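Local coordinates for protein rhamnonate dehydratase (Gibberella zeae PH-1, PDB 3FXG) that probably dehydrates L-rhamnonate to its 2-keto-3-deoxy acid, as a magnesium-dependent member of the enolase superfamily, at residues P129-W141 / D298-K310. Residues are numbered along the deposited sequence; the frame is centred on the assembly and turned at random.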
loop_
_atom_site.group_PDB
_atom_site.type_symbol
_atom_site.label_atom_id
_atom_site.label_comp_id
_atom_site.label_asym_id
_atom_site.label_seq_id
_atom_site.Cartn_x
_atom_site.Cartn_y
_atom_site.Cartn_z
ATOM N N PRO A 129 35.483 -4.482 -6.971
ATOM C CA PRO A 129 35.872 -5.404 -5.896
ATOM C C PRO A 129 35.135 -6.739 -5.983
ATOM O O PRO A 129 35.708 -7.801 -5.716
ATOM C CB PRO A 129 35.504 -4.631 -4.628
ATOM C CG PRO A 129 35.646 -3.203 -5.051
ATOM C CD PRO A 129 35.012 -3.204 -6.419
ATOM N N ILE A 130 33.863 -6.677 -6.363
ATOM C CA ILE A 130 33.041 -7.872 -6.477
ATOM C C ILE A 130 33.470 -8.694 -7.689
ATOM O O ILE A 130 33.379 -9.919 -7.681
ATOM C CB ILE A 130 31.542 -7.501 -6.586
ATOM C CG1 ILE A 130 31.161 -6.556 -5.441
ATOM C CG2 ILE A 130 30.684 -8.755 -6.518
ATOM C CD1 ILE A 130 31.513 -7.090 -4.055
ATOM N N ALA A 131 33.937 -8.015 -8.733
ATOM C CA ALA A 131 34.411 -8.710 -9.920
ATOM C C ALA A 131 35.644 -9.537 -9.525
ATOM O O ALA A 131 35.837 -10.657 -10.003
ATOM C CB ALA A 131 34.773 -7.699 -11.014
ATOM N N VAL A 132 36.473 -8.984 -8.642
ATOM C CA VAL A 132 37.676 -9.684 -8.187
ATOM C C VAL A 132 37.275 -10.951 -7.438
ATOM O O VAL A 132 37.794 -12.041 -7.698
ATOM C CB VAL A 132 38.520 -8.795 -7.244
ATOM C CG1 VAL A 132 39.718 -9.577 -6.721
ATOM C CG2 VAL A 132 38.983 -7.545 -7.988
ATOM N N ILE A 133 36.340 -10.800 -6.508
ATOM C CA ILE A 133 35.867 -11.934 -5.734
ATOM C C ILE A 133 35.272 -12.993 -6.660
ATOM O O ILE A 133 35.464 -14.187 -6.447
ATOM C CB ILE A 133 34.799 -11.495 -4.707
ATOM C CG1 ILE A 133 35.435 -10.552 -3.677
ATOM C CG2 ILE A 133 34.200 -12.720 -4.017
ATOM C CD1 ILE A 133 34.447 -9.966 -2.683
ATOM N N SER A 134 34.564 -12.549 -7.696
ATOM C CA SER A 134 33.936 -13.472 -8.640
ATOM C C SER A 134 34.943 -14.389 -9.326
ATOM O O SER A 134 34.727 -15.597 -9.429
ATOM C CB SER A 134 33.162 -12.699 -9.712
ATOM O OG SER A 134 32.148 -11.891 -9.142
ATOM N N VAL A 135 36.039 -13.810 -9.805
ATOM C CA VAL A 135 37.058 -14.591 -10.493
ATOM C C VAL A 135 37.751 -15.568 -9.546
ATOM O O VAL A 135 38.086 -16.689 -9.934
ATOM C CB VAL A 135 38.099 -13.666 -11.158
ATOM C CG1 VAL A 135 39.175 -14.495 -11.840
ATOM C CG2 VAL A 135 37.407 -12.770 -12.181
ATOM N N ILE A 136 37.964 -15.150 -8.305
ATOM C CA ILE A 136 38.601 -16.023 -7.326
ATOM C C ILE A 136 37.686 -17.213 -7.047
ATOM O O ILE A 136 38.140 -18.358 -6.976
ATOM C CB ILE A 136 38.884 -15.271 -6.005
ATOM C CG1 ILE A 136 39.991 -14.237 -6.229
ATOM C CG2 ILE A 136 39.273 -16.260 -4.909
ATOM C CD1 ILE A 136 40.234 -13.315 -5.035
ATOM N N ASP A 137 36.394 -16.935 -6.895
ATOM C CA ASP A 137 35.410 -17.979 -6.634
ATOM C C ASP A 137 35.368 -18.969 -7.790
ATOM O O ASP A 137 35.328 -20.176 -7.571
ATOM C CB ASP A 137 34.019 -17.365 -6.435
ATOM C CG ASP A 137 32.968 -18.401 -6.071
ATOM O OD1 ASP A 137 33.031 -18.958 -4.952
ATOM O OD2 ASP A 137 32.076 -18.665 -6.905
ATOM N N LEU A 138 35.371 -18.458 -9.018
ATOM C CA LEU A 138 35.338 -19.317 -10.197
ATOM C C LEU A 138 36.593 -20.190 -10.255
ATOM O O LEU A 138 36.526 -21.357 -10.641
ATOM C CB LEU A 138 35.212 -18.470 -11.472
ATOM C CG LEU A 138 33.845 -17.798 -11.680
ATOM C CD1 LEU A 138 33.894 -16.839 -12.867
ATOM C CD2 LEU A 138 32.783 -18.869 -11.907
ATOM N N ALA A 139 37.735 -19.630 -9.864
ATOM C CA ALA A 139 38.979 -20.398 -9.856
ATOM C C ALA A 139 38.860 -21.510 -8.817
ATOM O O ALA A 139 39.383 -22.605 -9.004
ATOM C CB ALA A 139 40.168 -19.490 -9.531
ATOM N N LEU A 140 38.165 -21.225 -7.721
ATOM C CA LEU A 140 37.967 -22.219 -6.677
ATOM C C LEU A 140 37.127 -23.364 -7.227
ATOM O O LEU A 140 37.444 -24.534 -7.007
ATOM C CB LEU A 140 37.272 -21.599 -5.458
ATOM C CG LEU A 140 38.137 -20.759 -4.515
ATOM C CD1 LEU A 140 37.255 -20.109 -3.457
ATOM C CD2 LEU A 140 39.194 -21.647 -3.855
ATOM N N TRP A 141 36.059 -23.034 -7.951
ATOM C CA TRP A 141 35.207 -24.072 -8.519
ATOM C C TRP A 141 35.953 -24.893 -9.561
ATOM O O TRP A 141 35.770 -26.105 -9.637
ATOM C CB TRP A 141 33.938 -23.465 -9.124
ATOM C CG TRP A 141 32.889 -23.180 -8.079
ATOM C CD1 TRP A 141 32.592 -21.972 -7.515
ATOM C CD2 TRP A 141 32.029 -24.138 -7.455
ATOM N NE1 TRP A 141 31.595 -22.118 -6.577
ATOM C CE2 TRP A 141 31.232 -23.438 -6.520
ATOM C CE3 TRP A 141 31.853 -25.521 -7.594
ATOM C CZ2 TRP A 141 30.272 -24.075 -5.729
ATOM C CZ3 TRP A 141 30.899 -26.157 -6.807
ATOM C CH2 TRP A 141 30.119 -25.431 -5.885
ATOM N N ASP A 298 26.140 -11.272 -14.563
ATOM C CA ASP A 298 27.335 -11.746 -15.252
ATOM C C ASP A 298 28.066 -12.505 -14.148
ATOM O O ASP A 298 28.365 -11.938 -13.099
ATOM C CB ASP A 298 28.191 -10.578 -15.753
ATOM C CG ASP A 298 29.401 -11.044 -16.542
ATOM O OD1 ASP A 298 30.244 -11.765 -15.968
ATOM O OD2 ASP A 298 29.511 -10.699 -17.738
ATOM N N VAL A 299 28.329 -13.788 -14.374
ATOM C CA VAL A 299 28.976 -14.621 -13.369
ATOM C C VAL A 299 30.357 -14.136 -12.948
ATOM O O VAL A 299 30.801 -14.412 -11.835
ATOM C CB VAL A 299 29.082 -16.086 -13.843
ATOM C CG1 VAL A 299 30.059 -16.194 -14.987
ATOM C CG2 VAL A 299 29.502 -16.977 -12.683
HETATM N N MSE A 300 31.039 -13.417 -13.833
HETATM C CA MSE A 300 32.366 -12.907 -13.515
HETATM C C MSE A 300 32.305 -11.565 -12.795
HETATM O O MSE A 300 33.336 -11.035 -12.381
HETATM C CB MSE A 300 33.200 -12.757 -14.793
HETATM C CG MSE A 300 33.622 -14.076 -15.434
HETATM SE SE MSE A 300 34.528 -13.800 -17.134
HETATM C CE MSE A 300 32.966 -13.479 -18.205
ATOM N N TRP A 301 31.101 -11.021 -12.626
ATOM C CA TRP A 301 30.959 -9.720 -11.984
ATOM C C TRP A 301 30.139 -9.670 -10.692
ATOM O O TRP A 301 30.533 -8.990 -9.740
ATOM C CB TRP A 301 30.347 -8.706 -12.963
ATOM C CG TRP A 301 31.012 -8.605 -14.318
ATOM C CD1 TRP A 301 32.235 -9.096 -14.679
ATOM C CD2 TRP A 301 30.493 -7.934 -15.478
ATOM N NE1 TRP A 301 32.510 -8.772 -15.989
ATOM C CE2 TRP A 301 31.459 -8.058 -16.504
ATOM C CE3 TRP A 301 29.304 -7.239 -15.751
ATOM C CZ2 TRP A 301 31.275 -7.512 -17.782
ATOM C CZ3 TRP A 301 29.118 -6.697 -17.024
ATOM C CH2 TRP A 301 30.103 -6.838 -18.023
ATOM N N LEU A 302 29.010 -10.381 -10.658
ATOM C CA LEU A 302 28.097 -10.344 -9.508
ATOM C C LEU A 302 28.599 -10.858 -8.164
ATOM O O LEU A 302 28.048 -10.492 -7.122
ATOM C CB LEU A 302 26.786 -11.076 -9.833
ATOM C CG LEU A 302 26.692 -12.539 -9.372
ATOM C CD1 LEU A 302 25.232 -12.962 -9.266
ATOM C CD2 LEU A 302 27.458 -13.432 -10.332
ATOM N N GLY A 303 29.618 -11.712 -8.182
ATOM C CA GLY A 303 30.145 -12.254 -6.942
ATOM C C GLY A 303 30.722 -13.649 -7.120
ATOM O O GLY A 303 31.470 -14.137 -6.270
ATOM N N GLY A 304 30.369 -14.295 -8.227
ATOM C CA GLY A 304 30.872 -15.628 -8.499
ATOM C C GLY A 304 29.769 -16.666 -8.606
ATOM O O GLY A 304 28.590 -16.348 -8.453
ATOM N N LEU A 305 30.153 -17.910 -8.862
ATOM C CA LEU A 305 29.189 -18.991 -8.997
ATOM C C LEU A 305 28.468 -19.267 -7.680
ATOM O O LEU A 305 27.255 -19.470 -7.657
ATOM C CB LEU A 305 29.890 -20.260 -9.495
ATOM C CG LEU A 305 29.027 -21.517 -9.635
ATOM C CD1 LEU A 305 27.844 -21.230 -10.547
ATOM C CD2 LEU A 305 29.865 -22.659 -10.191
ATOM N N THR A 306 29.215 -19.269 -6.583
ATOM C CA THR A 306 28.629 -19.510 -5.269
ATOM C C THR A 306 27.467 -18.545 -4.998
ATOM O O THR A 306 26.378 -18.967 -4.611
ATOM C CB THR A 306 29.687 -19.354 -4.162
ATOM O OG1 THR A 306 30.767 -20.268 -4.407
ATOM C CG2 THR A 306 29.078 -19.652 -2.790
ATOM N N GLU A 307 27.693 -17.254 -5.214
ATOM C CA GLU A 307 26.642 -16.262 -4.987
ATOM C C GLU A 307 25.550 -16.380 -6.053
ATOM O O GLU A 307 24.371 -16.171 -5.766
ATOM C CB GLU A 307 27.227 -14.846 -4.999
ATOM C CG GLU A 307 26.214 -13.743 -4.664
ATOM C CD GLU A 307 25.941 -13.598 -3.170
ATOM O OE1 GLU A 307 25.740 -14.626 -2.485
ATOM O OE2 GLU A 307 25.915 -12.447 -2.678
ATOM N N LEU A 308 25.944 -16.711 -7.284
ATOM C CA LEU A 308 24.981 -16.855 -8.372
ATOM C C LEU A 308 23.984 -17.971 -8.077
ATOM O O LEU A 308 22.808 -17.870 -8.421
ATOM C CB LEU A 308 25.703 -17.140 -9.693
ATOM C CG LEU A 308 24.814 -17.323 -10.927
ATOM C CD1 LEU A 308 23.907 -16.102 -11.119
ATOM C CD2 LEU A 308 25.695 -17.529 -12.150
ATOM N N LEU A 309 24.453 -19.044 -7.450
ATOM C CA LEU A 309 23.567 -20.149 -7.101
ATOM C C LEU A 309 22.476 -19.655 -6.148
ATOM O O LEU A 309 21.328 -20.087 -6.228
ATOM C CB LEU A 309 24.360 -21.279 -6.433
ATOM C CG LEU A 309 25.329 -22.044 -7.340
ATOM C CD1 LEU A 309 26.237 -22.938 -6.498
ATOM C CD2 LEU A 309 24.538 -22.867 -8.343
ATOM N N LYS A 310 22.840 -18.747 -5.248
ATOM C CA LYS A 310 21.881 -18.204 -4.288
ATOM C C LYS A 310 20.921 -17.221 -4.958
ATOM O O LYS A 310 19.748 -17.145 -4.602
ATOM C CB LYS A 310 22.611 -17.518 -3.132
ATOM C CG LYS A 310 23.431 -18.487 -2.278
ATOM C CD LYS A 310 24.003 -17.811 -1.047
ATOM C CE LYS A 310 24.756 -18.813 -0.173
ATOM N NZ LYS A 310 25.929 -19.386 -0.886
#
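With CG anti to the backbone N (chi1 -176°), Asp137 turns its carboxylate to the start of helix 305-316, where Thr306, its OG1 beside its own backbone N, meets it. Both carboxylate oxygens are used: Thr306 OG1 donates to Asp137 OD1 at 2.7 Å through the syn lone pair, and Thr306 N gives a nearly straight bond (175°) to Asp137 OD2 at 2.9 Å, on its syn side but tilted out of the carboxylate plane. Threonine suits the place because Thr306 OG1 also accepts from Trp141 NE1 at 3.0 Å, close to the indole plane. Leu305 CD2 lies over one face of that indole, 3.7 Å from the centroid of the five-membered ring, a CH-pi contact that, with the edge bond, helps set how the ring is turned. On the next turn back, Leu138 spreads its two methyls, CD1 against Met300 CG and CD2 against both Val299 CG2 and Leu305 CB.

Nearer the start of segment 129-141, small residues let the backbones close to 3.7 Å between the CA atoms of Ser134 and Gly304. Ser134 OG donates to Ile130 O and takes a weak bond from Gly303 N, 2.7 Å away but bent to 115°. Gly303 and Gly304 both have positive phi, a conformation that suits glycine; Gly304, at the N-cap position, has no side chain to cap the helix, and the Asp137 carboxylate does that job from across the contact.

The contact joins a helix of the N-terminal capping domain to the loop and helix following barrel strand 294-295; within this loop, Trp301 packs on His325 and His276, and its side chain lies about 8 Å from the bound magnesium ion. Deep in this interface, an acidic side chain receiving N-H and O-H donors at a helix start probably stays ionised, its charge complementing the helix dipole.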